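Local coordinates for regulatory protein E2 (Bovine papillomavirus type 1, PDB 2JEX) that regulates viral transcription and, with E1, probably takes part in initiating viral DNA replication, represented here by its N-terminal transactivation domain, at residues C57-P60 / V64-E67. The protein carries 1 engineered substitution. Sequence-based numbering, arbitrary orientation.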
ATOM      1  N   CYS A  57       6.486 -13.559 -25.341  1.00 78.42           N
ATOM      2  CA  CYS A  57       5.636 -12.618 -24.634  1.00 79.38           C
ATOM      3  C   CYS A  57       5.723 -11.220 -25.227  1.00 78.59           C
ATOM      4  O   CYS A  57       6.806 -10.757 -25.596  1.00 78.50           O
ATOM      5  CB  CYS A  57       5.943 -12.608 -23.133  1.00 79.81           C
ATOM      6  SG  CYS A  57       7.604 -12.093 -22.684  1.00 85.77           S
ATOM      7  N   ARG A  58       4.563 -10.571 -25.321  1.00 78.16           N
ATOM      8  CA  ARG A  58       4.438  -9.234 -25.889  1.00 77.51           C
ATOM      9  C   ARG A  58       4.988  -8.202 -24.934  1.00 76.70           C
ATOM     10  O   ARG A  58       4.815  -8.313 -23.723  1.00 76.81           O
ATOM     11  CB  ARG A  58       2.974  -8.910 -26.198  1.00 77.50           C
ATOM     12  CG  ARG A  58       2.344  -9.795 -27.262  1.00 78.41           C
ATOM     13  CD  ARG A  58       0.912  -9.367 -27.554  1.00 78.08           C
ATOM     14  NE  ARG A  58       0.115 -10.457 -28.118  1.00 78.64           N
ATOM     15  CZ  ARG A  58      -0.616 -11.305 -27.397  1.00 79.42           C
ATOM     16  NH1 ARG A  58      -0.658 -11.199 -26.071  1.00 78.33           N
ATOM     17  NH2 ARG A  58      -1.307 -12.265 -28.001  1.00 78.37           N
ATOM     18  N   VAL A  59       5.654  -7.195 -25.488  1.00 75.98           N
ATOM     19  CA  VAL A  59       6.190  -6.094 -24.697  1.00 74.79           C
ATOM     20  C   VAL A  59       5.112  -5.023 -24.512  1.00 74.37           C
ATOM     21  O   VAL A  59       4.593  -4.498 -25.498  1.00 74.39           O
ATOM     22  CB  VAL A  59       7.428  -5.467 -25.377  1.00 75.08           C
ATOM     23  CG1 VAL A  59       8.013  -4.370 -24.508  1.00 74.66           C
ATOM     24  CG2 VAL A  59       8.477  -6.540 -25.696  1.00 73.23           C
ATOM     25  N   PRO A  60       4.762  -4.703 -23.247  1.00 73.97           N
ATOM     26  CA  PRO A  60       3.825  -3.603 -22.975  1.00 73.40           C
ATOM     27  C   PRO A  60       4.332  -2.259 -23.514  1.00 72.82           C
ATOM     28  O   PRO A  60       5.532  -2.098 -23.762  1.00 72.40           O
ATOM     29  CB  PRO A  60       3.785  -3.540 -21.440  1.00 73.66           C
ATOM     30  CG  PRO A  60       4.273  -4.859 -20.966  1.00 74.21           C
ATOM     31  CD  PRO A  60       5.224  -5.362 -22.010  1.00 73.95           C
ATOM     32  N   VAL A  64       4.082   1.989 -19.645  1.00 72.25           N
ATOM     33  CA  VAL A  64       3.614   0.960 -18.726  1.00 71.21           C
ATOM     34  C   VAL A  64       4.790   0.238 -18.067  1.00 72.13           C
ATOM     35  O   VAL A  64       4.825   0.119 -16.833  1.00 72.28           O
ATOM     36  CB  VAL A  64       2.679  -0.038 -19.449  1.00 71.20           C
ATOM     37  CG1 VAL A  64       2.457  -1.299 -18.630  1.00 71.07           C
ATOM     38  CG2 VAL A  64       1.354   0.628 -19.784  1.00 70.30           C
ATOM     39  N   CYS A  65       5.741  -0.239 -18.884  1.00 72.14           N
ATOM     40  CA  CYS A  65       6.959  -0.888 -18.386  1.00 72.31           C
ATOM     41  C   CYS A  65       7.728   0.055 -17.462  1.00 71.51           C
ATOM     42  O   CYS A  65       8.239  -0.364 -16.433  1.00 71.02           O
ATOM     43  CB  CYS A  65       7.898  -1.276 -19.535  1.00 72.97           C
ATOM     44  SG  CYS A  65       7.328  -2.479 -20.739  1.00 76.67           S
ATOM     45  N   GLN A  66       7.826   1.316 -17.872  1.00 71.43           N
ATOM     46  CA  GLN A  66       8.523   2.359 -17.137  1.00 72.99           C
ATOM     47  C   GLN A  66       7.921   2.573 -15.742  1.00 73.29           C
ATOM     48  O   GLN A  66       8.648   2.760 -14.762  1.00 73.48           O
ATOM     49  CB  GLN A  66       8.487   3.662 -17.946  1.00 72.80           C
ATOM     50  CG  GLN A  66       9.235   4.821 -17.325  1.00 74.47           C
ATOM     51  CD  GLN A  66       9.203   6.070 -18.188  1.00 74.72           C
ATOM     52  OE1 GLN A  66       8.143   6.496 -18.658  1.00 80.97           O
ATOM     53  NE2 GLN A  66      10.369   6.676 -18.388  1.00 78.98           N
ATOM     54  N   GLU A  67       6.596   2.517 -15.659  1.00 73.35           N
ATOM     55  CA  GLU A  67       5.891   2.739 -14.401  1.00 73.83           C
ATOM     56  C   GLU A  67       6.024   1.555 -13.461  1.00 72.82           C
ATOM     57  O   GLU A  67       6.331   1.736 -12.268  1.00 71.65           O
ATOM     58  CB  GLU A  67       4.420   3.065 -14.655  1.00 73.36           C
ATOM     59  CG  GLU A  67       3.852   4.089 -13.684  1.00 80.55           C
ATOM     60  CD  GLU A  67       4.826   5.234 -13.377  1.00 92.79           C
ATOM     61  OE1 GLU A  67       5.450   5.789 -14.322  1.00 93.26           O
ATOM     62  OE2 GLU A  67       4.968   5.571 -12.177  1.00 95.61           O
TER
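Pro60 packs against Cys65 and Val64 in a small apolar contact, made where the chain leaves the short strand 57-58 and enters helix 62-83 of the E2 transactivation domain. The thiol of Cys65 carries most of it. With SG anti to its own carbonyl carbon (chi1 -63°), the sulfur reaches back to lie over one face of the proline ring, 3.8 Å from Pro60 CB and almost equally near CG and CD, slightly closer to that side of the ring than to N and CA. The same sulfur approaches the carbonyl oxygen Pro60 O at 3.5 Å, a contact without a hydrogen bond. Val64 adds a second touch through one methyl, CG1, which lies 3.8 Å from Pro60 CB; CB of the proline is thus shared between the valine and the cysteine. Val59 contributes at the margin, its CG1 4.3 Å from Cys65 SG. Together the two segments bury 146 Å², a modest area, as the chain bends into the helix over three intervening residues. Helix 26-48 packs against the contact: Leu43 touches both Pro60 and Cys65, and Tyr44 also packs on the buried cysteine, while the backbone of Val59 is hydrogen-bonded to Thr52, just ahead of strand 53-54.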